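Local coordinates for protein processed glycerol phosphate lipoteichoic acid synthase 2 (Bacillus subtilis, PDB 2W8D) that belongs to the alkaline phosphatase superfamily and carries a magnesium ion in its sulfatase-like domain, at residues A[39-44]-A[257-262]; A[72-77]-A[287-292]; A[196-201]-A[222-227]. All coordinates share one frame; numbering follows the deposited sequence.

All three contacts lie in the sulfatase-like domain. Contacts 1 and 2 are largely buried, the centre of each about 10 Å from the centre of the chain; contact 3, its centre about 18 Å from that point, is also mostly buried but reaches the surface at Pro201. Contact 1 joins loops leaving two parallel strands and is governed by metal coordination. Contact 2 sets the end of strand 70-76 against the loop leading into strand 292-296, through aromatic packing and side-chain hydrogen bonds, one from an arginine. Contact 3 sets a loop against helix 219-244 with sparse polar touches. Contact 1 touches both others: Ser44 and Gly257 bond to the backbone of 287-292, while Glu40 and Ser41 are bonded by Asn198 and Tyr224.

Contact 1 of 3, residues A[39-44]-A[257-262]; sequences LESLQS and GDHYGI. With MG (magnesium ion), chain C.
The magnesium site is built where Glu40 meets Asp258 and His259, at the ends of two neighbouring parallel strands. Glu40 grips the ion with both carboxylate oxygens, OE1 at 2.2 Å and OE2 at 2.1 Å from the magnesium. Its chain is bent at chi2 (46°), which folds the carboxylate back across to the other loop, although its CB sets off away from it. Asp258 contributes OD2 alone, 2.1 Å from the magnesium, and its carboxylate plane stands 80° to that of Glu40. His259 approaches through NE2, 2.2 Å from the ion. Glu40 OE1 comes close to Asp258 OD2, and Glu40 OE2 to His259 NE2, because they share the ion and not through hydrogen bonds. Phosphothreonine at Thr84 also belongs to this site.

A second shell fixes the ligands. The other oxygen of Asp258 is used too: Ser41 N donates to Asp258 OD1 over 2.7 Å in a nearly straight bond (163°), arriving on the syn side and somewhat out of the carboxylate plane. Ser41 OG gives its proton to the anti lone pair of Glu40 OE2 at 2.7 Å. On the far side of the imidazole, His259 ND1 donates to Tyr260 O at 2.8 Å in the plane of the ring, which holds its rotation. Gly257 lies close against the type II turn running from Leu39 to Leu42, its CA 3.5 Å from Leu42 O. Acidic and histidine ligands carried on loops at the ends of parallel sheet strands are characteristic of metal sites in the alkaline phosphatase superfamily.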
loop_
_atom_site.group_PDB
_atom_site.type_symbol
_atom_site.label_atom_id
_atom_site.label_comp_id
_atom_site.label_asym_id
_atom_site.label_seq_id
_atom_site.Cartn_x
_atom_site.Cartn_y
_atom_site.Cartn_z
ATOM N N LEU A 39 -2.858 -6.109 -2.113
ATOM C CA LEU A 39 -2.511 -7.545 -2.130
ATOM C C LEU A 39 -2.329 -8.042 -0.717
ATOM O O LEU A 39 -1.249 -7.871 -0.122
ATOM C CB LEU A 39 -1.204 -7.730 -2.879
ATOM C CG LEU A 39 -1.194 -7.198 -4.312
ATOM C CD1 LEU A 39 0.179 -7.279 -4.929
ATOM C CD2 LEU A 39 -2.196 -7.954 -5.179
ATOM N N GLU A 40 -3.374 -8.641 -0.165
ATOM C CA GLU A 40 -3.440 -9.008 1.244
ATOM C C GLU A 40 -2.249 -9.850 1.726
ATOM O O GLU A 40 -1.966 -10.937 1.153
ATOM C CB GLU A 40 -4.739 -9.802 1.486
ATOM C CG GLU A 40 -5.069 -10.126 2.936
ATOM C CD GLU A 40 -4.908 -8.951 3.892
ATOM O OE1 GLU A 40 -5.635 -7.924 3.752
ATOM O OE2 GLU A 40 -4.031 -9.054 4.789
ATOM N N SER A 41 -1.585 -9.360 2.784
ATOM C CA SER A 41 -0.574 -10.122 3.537
ATOM C C SER A 41 0.584 -10.635 2.678
ATOM O O SER A 41 1.265 -11.579 3.067
ATOM C CB SER A 41 -1.225 -11.313 4.239
ATOM O OG SER A 41 -2.118 -10.919 5.266
ATOM N N LEU A 42 0.786 -10.020 1.509
ATOM C CA LEU A 42 1.813 -10.461 0.558
ATOM C C LEU A 42 3.176 -9.773 0.769
ATOM O O LEU A 42 3.294 -8.547 0.673
ATOM C CB LEU A 42 1.319 -10.243 -0.867
ATOM C CG LEU A 42 2.210 -10.965 -1.886
ATOM C CD1 LEU A 42 2.071 -12.488 -1.758
ATOM C CD2 LEU A 42 1.927 -10.492 -3.313
ATOM N N GLN A 43 4.197 -10.562 1.066
ATOM C CA GLN A 43 5.561 -10.025 1.355
ATOM C C GLN A 43 6.454 -10.232 0.132
ATOM O O GLN A 43 6.253 -11.164 -0.633
ATOM C CB GLN A 43 6.175 -10.718 2.591
ATOM C CG GLN A 43 5.406 -10.426 3.895
ATOM C CD GLN A 43 5.816 -11.284 5.088
ATOM O OE1 GLN A 43 6.977 -11.241 5.552
ATOM N NE2 GLN A 43 4.863 -12.041 5.617
ATOM N N SER A 44 7.464 -9.385 -0.007
ATOM C CA SER A 44 8.360 -9.411 -1.145
ATOM C C SER A 44 9.170 -10.702 -1.265
ATOM O O SER A 44 9.568 -11.040 -2.362
ATOM C CB SER A 44 9.319 -8.207 -1.102
ATOM O OG SER A 44 8.645 -6.967 -1.363
ATOM N N GLY A 257 1.528 -5.032 -1.532
ATOM C CA GLY A 257 1.248 -5.866 -0.368
ATOM C C GLY A 257 0.919 -4.919 0.777
ATOM O O GLY A 257 1.583 -3.886 0.924
ATOM N N ASP A 258 -0.100 -5.231 1.580
ATOM C CA ASP A 258 -0.502 -4.253 2.633
ATOM C C ASP A 258 0.378 -4.293 3.910
ATOM O O ASP A 258 0.655 -3.251 4.514
ATOM C CB ASP A 258 -2.013 -4.313 2.927
ATOM C CG ASP A 258 -2.474 -5.675 3.428
ATOM O OD1 ASP A 258 -1.726 -6.678 3.291
ATOM O OD2 ASP A 258 -3.584 -5.740 4.005
ATOM N N HIS A 259 0.869 -5.480 4.289
ATOM C CA HIS A 259 1.724 -5.605 5.484
ATOM C C HIS A 259 2.178 -7.031 5.535
ATOM O O HIS A 259 1.790 -7.799 4.655
ATOM C CB HIS A 259 0.892 -5.299 6.746
ATOM C CG HIS A 259 -0.410 -6.029 6.749
ATOM N ND1 HIS A 259 -0.512 -7.378 7.069
ATOM C CD2 HIS A 259 -1.647 -5.630 6.367
ATOM C CE1 HIS A 259 -1.771 -7.755 6.941
ATOM N NE2 HIS A 259 -2.479 -6.718 6.502
ATOM N N TYR A 260 2.934 -7.430 6.569
ATOM C CA TYR A 260 3.414 -8.822 6.582
ATOM C C TYR A 260 2.274 -9.776 6.803
ATOM O O TYR A 260 1.325 -9.437 7.469
ATOM C CB TYR A 260 4.498 -9.075 7.651
ATOM C CG TYR A 260 3.982 -8.866 9.058
ATOM C CD1 TYR A 260 3.455 -9.923 9.767
ATOM C CD2 TYR A 260 3.956 -7.590 9.644
ATOM C CE1 TYR A 260 2.969 -9.756 11.078
ATOM C CE2 TYR A 260 3.447 -7.390 10.965
ATOM C CZ TYR A 260 2.964 -8.508 11.655
ATOM O OH TYR A 260 2.460 -8.419 12.898
ATOM N N GLY A 261 2.390 -10.989 6.282
ATOM C CA GLY A 261 1.450 -12.035 6.621
ATOM C C GLY A 261 2.004 -12.983 7.682
ATOM O O GLY A 261 1.240 -13.572 8.464
ATOM N N ILE A 262 3.326 -13.151 7.697
ATOM C CA ILE A 262 3.970 -14.098 8.600
ATOM C C ILE A 262 4.723 -13.369 9.732
ATOM O O ILE A 262 5.804 -12.804 9.502
ATOM C CB ILE A 262 4.973 -14.999 7.835
ATOM C CG1 ILE A 262 4.357 -15.578 6.543
ATOM C CG2 ILE A 262 5.491 -16.110 8.766
ATOM C CD1 ILE A 262 3.136 -16.468 6.811
HETATM MG MG MG C . -4.386 -7.107 5.420
#

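Contact 2 of 3, residues A[72-77]-A[287-292]; sequences FDNFFH and LQRVPL
Phe76 and Arg289 lie side by side: one face of the Phe76 ring takes Arg289 CG, 3.9 Å from the ring centroid in a CH-pi contact, while Phe76 CZ stands 3.6 Å above the CZ atom of Arg289, over the centre of the guanidinium. The two planes are 56° apart, so they do not stack. At the guanidinium edge, Asn74 OD1 accepts from Arg289 NE at 2.7 Å, in the carbonyl plane on a lone pair, with a weak second bond from NH2; Gln286 binds NH1. The extended Arg289 chain carries its head group this far.

One face of the Phe75 ring is covered by Leu292 CB, 4.0 Å from the centroid, and its edge by Val290 O. A chi1 of 172° swings the ring away from the backbone N and against Val290 CG2. His77 meets Gln288 edge-on, its NE2 donating to OE1 at 2.7 Å in an almost linear bond (174°) within the ring plane; Thr79 holds the other ring nitrogen.

Backbone bonds flank these groups, Val290 N to Phe75 O at 3.0 Å and Phe72 N to Leu292 O at 3.2 Å. Between them a water accepts from Phe75 N and lies near Phe72 O and Val290 O. The loop thus runs alongside the end of strand 70-76 and leads into 292-296, the strand antiparallel to its neighbours 70-76 and 251-257 in the mainly parallel sheet of this alkaline phosphatase-like fold.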
loop_
_atom_site.group_PDB
_atom_site.type_symbol
_atom_site.label_atom_id
_atom_site.label_comp_id
_atom_site.label_asym_id
_atom_site.label_seq_id
_atom_site.Cartn_x
_atom_site.Cartn_y
_atom_site.Cartn_z
ATOM N N PHE A 72 9.375 -2.173 -7.354
ATOM C CA PHE A 72 10.196 -1.652 -6.271
ATOM C C PHE A 72 10.443 -2.780 -5.265
ATOM O O PHE A 72 9.503 -3.225 -4.585
ATOM C CB PHE A 72 9.490 -0.472 -5.568
ATOM C CG PHE A 72 9.002 0.616 -6.515
ATOM C CD1 PHE A 72 9.737 1.783 -6.702
ATOM C CD2 PHE A 72 7.810 0.474 -7.206
ATOM C CE1 PHE A 72 9.292 2.780 -7.568
ATOM C CE2 PHE A 72 7.362 1.472 -8.072
ATOM C CZ PHE A 72 8.109 2.624 -8.249
ATOM N N ASP A 73 11.706 -3.224 -5.168
ATOM C CA ASP A 73 12.103 -4.361 -4.334
ATOM C C ASP A 73 12.657 -3.983 -2.932
ATOM O O ASP A 73 12.988 -4.858 -2.103
ATOM C CB ASP A 73 13.086 -5.253 -5.113
ATOM C CG ASP A 73 14.391 -4.544 -5.430
ATOM O OD1 ASP A 73 14.415 -3.332 -5.697
ATOM O OD2 ASP A 73 15.426 -5.198 -5.421
ATOM N N ASN A 74 12.763 -2.686 -2.681
ATOM C CA ASN A 74 13.073 -2.185 -1.356
ATOM C C ASN A 74 11.978 -1.233 -0.822
ATOM O O ASN A 74 12.249 -0.140 -0.344
ATOM C CB ASN A 74 14.432 -1.522 -1.366
ATOM C CG ASN A 74 15.539 -2.488 -1.623
ATOM O OD1 ASN A 74 15.590 -3.574 -1.035
ATOM N ND2 ASN A 74 16.454 -2.100 -2.480
ATOM N N PHE A 75 10.738 -1.684 -0.912
ATOM C CA PHE A 75 9.589 -0.908 -0.494
ATOM C C PHE A 75 9.008 -1.580 0.755
ATOM O O PHE A 75 8.852 -2.778 0.787
ATOM C CB PHE A 75 8.572 -0.837 -1.647
ATOM C CG PHE A 75 7.266 -0.232 -1.265
ATOM C CD1 PHE A 75 7.098 1.150 -1.243
ATOM C CD2 PHE A 75 6.198 -1.037 -0.931
ATOM C CE1 PHE A 75 5.883 1.718 -0.885
ATOM C CE2 PHE A 75 4.967 -0.485 -0.560
ATOM C CZ PHE A 75 4.807 0.874 -0.534
ATOM N N PHE A 76 8.736 -0.805 1.787
ATOM C CA PHE A 76 8.378 -1.331 3.077
ATOM C C PHE A 76 6.967 -0.900 3.498
ATOM O O PHE A 76 6.590 0.269 3.344
ATOM C CB PHE A 76 9.417 -0.859 4.125
ATOM C CG PHE A 76 10.810 -1.416 3.890
ATOM C CD1 PHE A 76 11.277 -2.510 4.634
ATOM C CD2 PHE A 76 11.657 -0.852 2.920
ATOM C CE1 PHE A 76 12.562 -3.048 4.404
ATOM C CE2 PHE A 76 12.941 -1.379 2.692
ATOM C CZ PHE A 76 13.386 -2.476 3.434
ATOM N N HIS A 77 6.208 -1.815 4.101
ATOM C CA HIS A 77 4.960 -1.375 4.763
ATOM C C HIS A 77 5.297 -0.554 6.030
ATOM O O HIS A 77 6.311 -0.777 6.672
ATOM C CB HIS A 77 4.042 -2.555 5.086
ATOM C CG HIS A 77 4.450 -3.312 6.310
ATOM N ND1 HIS A 77 3.995 -2.979 7.573
ATOM C CD2 HIS A 77 5.281 -4.372 6.469
ATOM C CE1 HIS A 77 4.527 -3.804 8.458
ATOM N NE2 HIS A 77 5.324 -4.647 7.816
ATOM N N LEU A 287 12.367 -8.723 6.212
ATOM C CA LEU A 287 11.146 -9.393 5.739
ATOM C C LEU A 287 9.899 -8.480 5.697
ATOM O O LEU A 287 8.809 -8.939 5.373
ATOM C CB LEU A 287 10.855 -10.650 6.578
ATOM C CG LEU A 287 11.812 -11.804 6.217
ATOM C CD1 LEU A 287 11.927 -12.822 7.361
ATOM C CD2 LEU A 287 11.413 -12.451 4.866
ATOM N N GLN A 288 10.062 -7.216 6.090
ATOM C CA GLN A 288 8.973 -6.250 6.034
ATOM C C GLN A 288 8.902 -5.595 4.656
ATOM O O GLN A 288 8.058 -4.744 4.441
ATOM C CB GLN A 288 9.101 -5.196 7.147
ATOM C CG GLN A 288 9.176 -5.794 8.595
ATOM C CD GLN A 288 8.110 -6.844 8.886
ATOM O OE1 GLN A 288 6.908 -6.541 8.863
ATOM N NE2 GLN A 288 8.532 -8.086 9.146
ATOM N N ARG A 289 9.798 -5.981 3.724
ATOM C CA ARG A 289 9.605 -5.603 2.333
ATOM C C ARG A 289 8.255 -6.185 1.847
ATOM O O ARG A 289 7.980 -7.380 2.036
ATOM C CB ARG A 289 10.764 -6.103 1.455
ATOM C CG ARG A 289 12.021 -5.218 1.473
ATOM C CD ARG A 289 13.183 -5.898 0.759
ATOM N NE ARG A 289 14.411 -5.098 0.860
ATOM C CZ ARG A 289 15.253 -5.104 1.904
ATOM N NH1 ARG A 289 15.021 -5.869 2.960
ATOM N NH2 ARG A 289 16.337 -4.344 1.895
ATOM N N VAL A 290 7.418 -5.321 1.281
ATOM C CA VAL A 290 6.240 -5.727 0.506
ATOM C C VAL A 290 6.358 -5.236 -0.953
ATOM O O VAL A 290 6.931 -4.172 -1.221
ATOM C CB VAL A 290 4.898 -5.254 1.132
ATOM C CG1 VAL A 290 4.757 -5.788 2.592
ATOM C CG2 VAL A 290 4.809 -3.754 1.130
ATOM N N PRO A 291 5.829 -6.025 -1.899
ATOM C CA PRO A 291 5.997 -5.617 -3.291
ATOM C C PRO A 291 5.137 -4.405 -3.624
ATOM O O PRO A 291 4.100 -4.198 -2.989
ATOM C CB PRO A 291 5.561 -6.842 -4.103
ATOM C CG PRO A 291 4.704 -7.665 -3.175
ATOM C CD PRO A 291 5.039 -7.254 -1.732
ATOM N N LEU A 292 5.629 -3.582 -4.552
ATOM C CA LEU A 292 4.906 -2.456 -5.079
ATOM C C LEU A 292 5.108 -2.523 -6.575
ATOM O O LEU A 292 6.241 -2.604 -7.026
ATOM C CB LEU A 292 5.440 -1.133 -4.537
ATOM C CG LEU A 292 4.841 0.081 -5.279
ATOM C CD1 LEU A 292 3.297 0.273 -5.085
ATOM C CD2 LEU A 292 5.562 1.376 -4.896
HETATM O O HOH W 1 9.495 -4.518 -1.818
#

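Contact 3 of 3, residues A[196-201]-A[222-227]; sequences LSNHFP and DNYFQS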
loop_
_atom_site.group_PDB
_atom_site.type_symbol
_atom_site.label_atom_id
_atom_site.label_comp_id
_atom_site.label_asym_id
_atom_site.label_seq_id
_atom_site.Cartn_x
_atom_site.Cartn_y
_atom_site.Cartn_z
ATOM N N LEU A 196 -9.014 -10.174 -0.236
ATOM C CA LEU A 196 -9.364 -10.839 1.024
ATOM C C LEU A 196 -8.757 -12.221 1.252
ATOM O O LEU A 196 -8.602 -12.636 2.415
ATOM C CB LEU A 196 -10.878 -11.068 1.060
ATOM C CG LEU A 196 -11.650 -9.905 1.662
ATOM C CD1 LEU A 196 -13.140 -10.144 1.605
ATOM C CD2 LEU A 196 -11.142 -9.601 3.097
ATOM N N SER A 197 -8.506 -12.958 0.165
ATOM C CA SER A 197 -8.263 -14.386 0.212
ATOM C C SER A 197 -6.947 -14.772 0.905
ATOM O O SER A 197 -6.903 -15.793 1.563
ATOM C CB SER A 197 -8.292 -14.986 -1.205
ATOM O OG SER A 197 -9.624 -15.224 -1.681
ATOM N N ASN A 198 -5.889 -13.968 0.778
ATOM C CA ASN A 198 -4.612 -14.339 1.404
ATOM C C ASN A 198 -4.526 -13.883 2.873
ATOM O O ASN A 198 -3.564 -13.202 3.262
ATOM C CB ASN A 198 -3.416 -13.815 0.588
ATOM C CG ASN A 198 -2.122 -14.506 0.938
ATOM O OD1 ASN A 198 -2.083 -15.741 1.076
ATOM N ND2 ASN A 198 -1.041 -13.726 1.069
ATOM N N HIS A 199 -5.544 -14.241 3.665
ATOM C CA HIS A 199 -5.651 -13.861 5.086
ATOM C C HIS A 199 -5.196 -14.997 5.964
ATOM O O HIS A 199 -5.472 -16.153 5.654
ATOM C CB HIS A 199 -7.098 -13.500 5.465
ATOM C CG HIS A 199 -7.324 -12.028 5.667
ATOM N ND1 HIS A 199 -8.218 -11.296 4.908
ATOM C CD2 HIS A 199 -6.754 -11.146 6.531
ATOM C CE1 HIS A 199 -8.206 -10.035 5.308
ATOM N NE2 HIS A 199 -7.325 -9.917 6.288
ATOM N N PHE A 200 -4.444 -14.670 7.034
ATOM C CA PHE A 200 -4.088 -15.622 8.090
ATOM C C PHE A 200 -5.326 -16.426 8.533
ATOM O O PHE A 200 -6.391 -15.854 8.632
ATOM C CB PHE A 200 -3.579 -14.808 9.278
ATOM C CG PHE A 200 -3.078 -15.635 10.412
ATOM C CD1 PHE A 200 -1.716 -15.962 10.500
ATOM C CD2 PHE A 200 -3.971 -16.107 11.403
ATOM C CE1 PHE A 200 -1.238 -16.752 11.572
ATOM C CE2 PHE A 200 -3.501 -16.907 12.473
ATOM C CZ PHE A 200 -2.133 -17.219 12.562
ATOM N N PRO A 201 -5.204 -17.740 8.805
ATOM C CA PRO A 201 -4.074 -18.686 8.751
ATOM C C PRO A 201 -3.778 -19.253 7.349
ATOM O O PRO A 201 -3.040 -20.209 7.256
ATOM C CB PRO A 201 -4.538 -19.827 9.664
ATOM C CG PRO A 201 -6.023 -19.895 9.377
ATOM C CD PRO A 201 -6.425 -18.408 9.276
ATOM N N ASP A 222 3.274 -23.189 5.676
ATOM C CA ASP A 222 2.991 -24.135 4.588
ATOM C C ASP A 222 1.858 -23.684 3.673
ATOM O O ASP A 222 1.977 -23.827 2.463
ATOM C CB ASP A 222 2.674 -25.550 5.105
ATOM C CG ASP A 222 3.895 -26.246 5.708
ATOM O OD1 ASP A 222 5.023 -25.710 5.617
ATOM O OD2 ASP A 222 3.727 -27.347 6.284
ATOM N N ASN A 223 0.790 -23.121 4.250
ATOM C CA ASN A 223 -0.430 -22.784 3.495
ATOM C C ASN A 223 -0.367 -21.389 2.895
ATOM O O ASN A 223 -1.135 -21.040 1.984
ATOM C CB ASN A 223 -1.667 -22.908 4.383
ATOM C CG ASN A 223 -1.983 -24.348 4.738
ATOM O OD1 ASN A 223 -1.490 -25.289 4.115
ATOM N ND2 ASN A 223 -2.795 -24.526 5.754
ATOM N N TYR A 224 0.548 -20.583 3.417
ATOM C CA TYR A 224 0.789 -19.272 2.857
ATOM C C TYR A 224 0.980 -19.367 1.332
ATOM O O TYR A 224 0.411 -18.582 0.597
ATOM C CB TYR A 224 2.032 -18.684 3.499
ATOM C CG TYR A 224 2.278 -17.247 3.140
ATOM C CD1 TYR A 224 1.409 -16.228 3.572
ATOM C CD2 TYR A 224 3.377 -16.896 2.364
ATOM C CE1 TYR A 224 1.648 -14.898 3.229
ATOM C CE2 TYR A 224 3.628 -15.563 2.025
ATOM C CZ TYR A 224 2.779 -14.570 2.463
ATOM O OH TYR A 224 3.081 -13.268 2.132
ATOM N N PHE A 225 1.805 -20.313 0.891
ATOM C CA PHE A 225 2.232 -20.384 -0.496
ATOM C C PHE A 225 1.096 -20.732 -1.424
ATOM O O PHE A 225 1.106 -20.271 -2.552
ATOM C CB PHE A 225 3.360 -21.403 -0.705
ATOM C CG PHE A 225 4.565 -21.115 0.110
ATOM C CD1 PHE A 225 5.454 -20.090 -0.268
ATOM C CD2 PHE A 225 4.827 -21.838 1.273
ATOM C CE1 PHE A 225 6.593 -19.784 0.505
ATOM C CE2 PHE A 225 5.963 -21.526 2.057
ATOM C CZ PHE A 225 6.839 -20.501 1.661
ATOM N N GLN A 226 0.143 -21.545 -0.944
ATOM C CA GLN A 226 -1.075 -21.878 -1.673
ATOM C C GLN A 226 -2.023 -20.706 -1.863
ATOM O O GLN A 226 -2.520 -20.496 -2.968
ATOM C CB GLN A 226 -1.838 -22.997 -0.970
ATOM C CG GLN A 226 -1.088 -24.287 -0.914
ATOM C CD GLN A 226 -2.003 -25.470 -0.732
ATOM O OE1 GLN A 226 -3.165 -25.317 -0.359
ATOM N NE2 GLN A 226 -1.488 -26.663 -0.999
ATOM N N SER A 227 -2.295 -19.942 -0.804
ATOM C CA SER A 227 -3.193 -18.799 -0.978
ATOM C C SER A 227 -2.512 -17.657 -1.717
ATOM O O SER A 227 -3.171 -16.892 -2.418
ATOM C CB SER A 227 -3.867 -18.332 0.327
ATOM O OG SER A 227 -2.961 -18.432 1.392
#
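Polar contact between the loop and the helix centres on Asn198 and Ser227. Asn198 OD1 lies 2.8 Å from Ser227 OG, and the amide oxygen also comes within 3.2 Å of Ser227 CB, so the whole serine side chain is tucked against it. The hydroxyl has more than one acceptor to choose from: Asn223 O, one helical turn back, is 3.2 Å from Ser227 OG, and Phe202 O is another partner, so its single proton is not settled on Asn198. The other end of the amide, Asn198 ND2, donates to Glu40 O beside the magnesium site, a bond that probably helps to fix the rotation of the flat group. Its CG is anti to the backbone N (chi1 -162°), which carries the amide across to the helix although CB does not lead straight there.

Packing against the aromatic ring is looser. Asn198 ND2 lies 3.6 Å from Tyr224 CE1, the side chains crossing at about a right angle with their planes 45° apart. Tyr224 OH reaches on to Ser41 O and Gln43 N, and Phe202 meets the ring edge-to-face, so this tyrosine spans from helix 219-244 to the metal loop. In the sulfatase-like domain the loop 196-201 follows strand 189-194 of the central sheet and leads on toward helix 219-244, which it touches.

Within the loop there are two further hydrogen bonds. Asn198 is the centre of an inverse gamma turn, closed by a weak bond from His199 N to Ser197 O at 2.9 Å. His199 ND1 bonds back to Leu196 O at 2.9 Å, while its NE2 binds the phosphate of the phosphothreonine at Thr84.

Two loose contacts set carbonyl oxygens against CB atoms of the helix: Ser197 O approaches Ser227 CB at 4.1 Å, and Pro201 O, after a cis peptide bond, meets Asn223 CB at 4.2 Å.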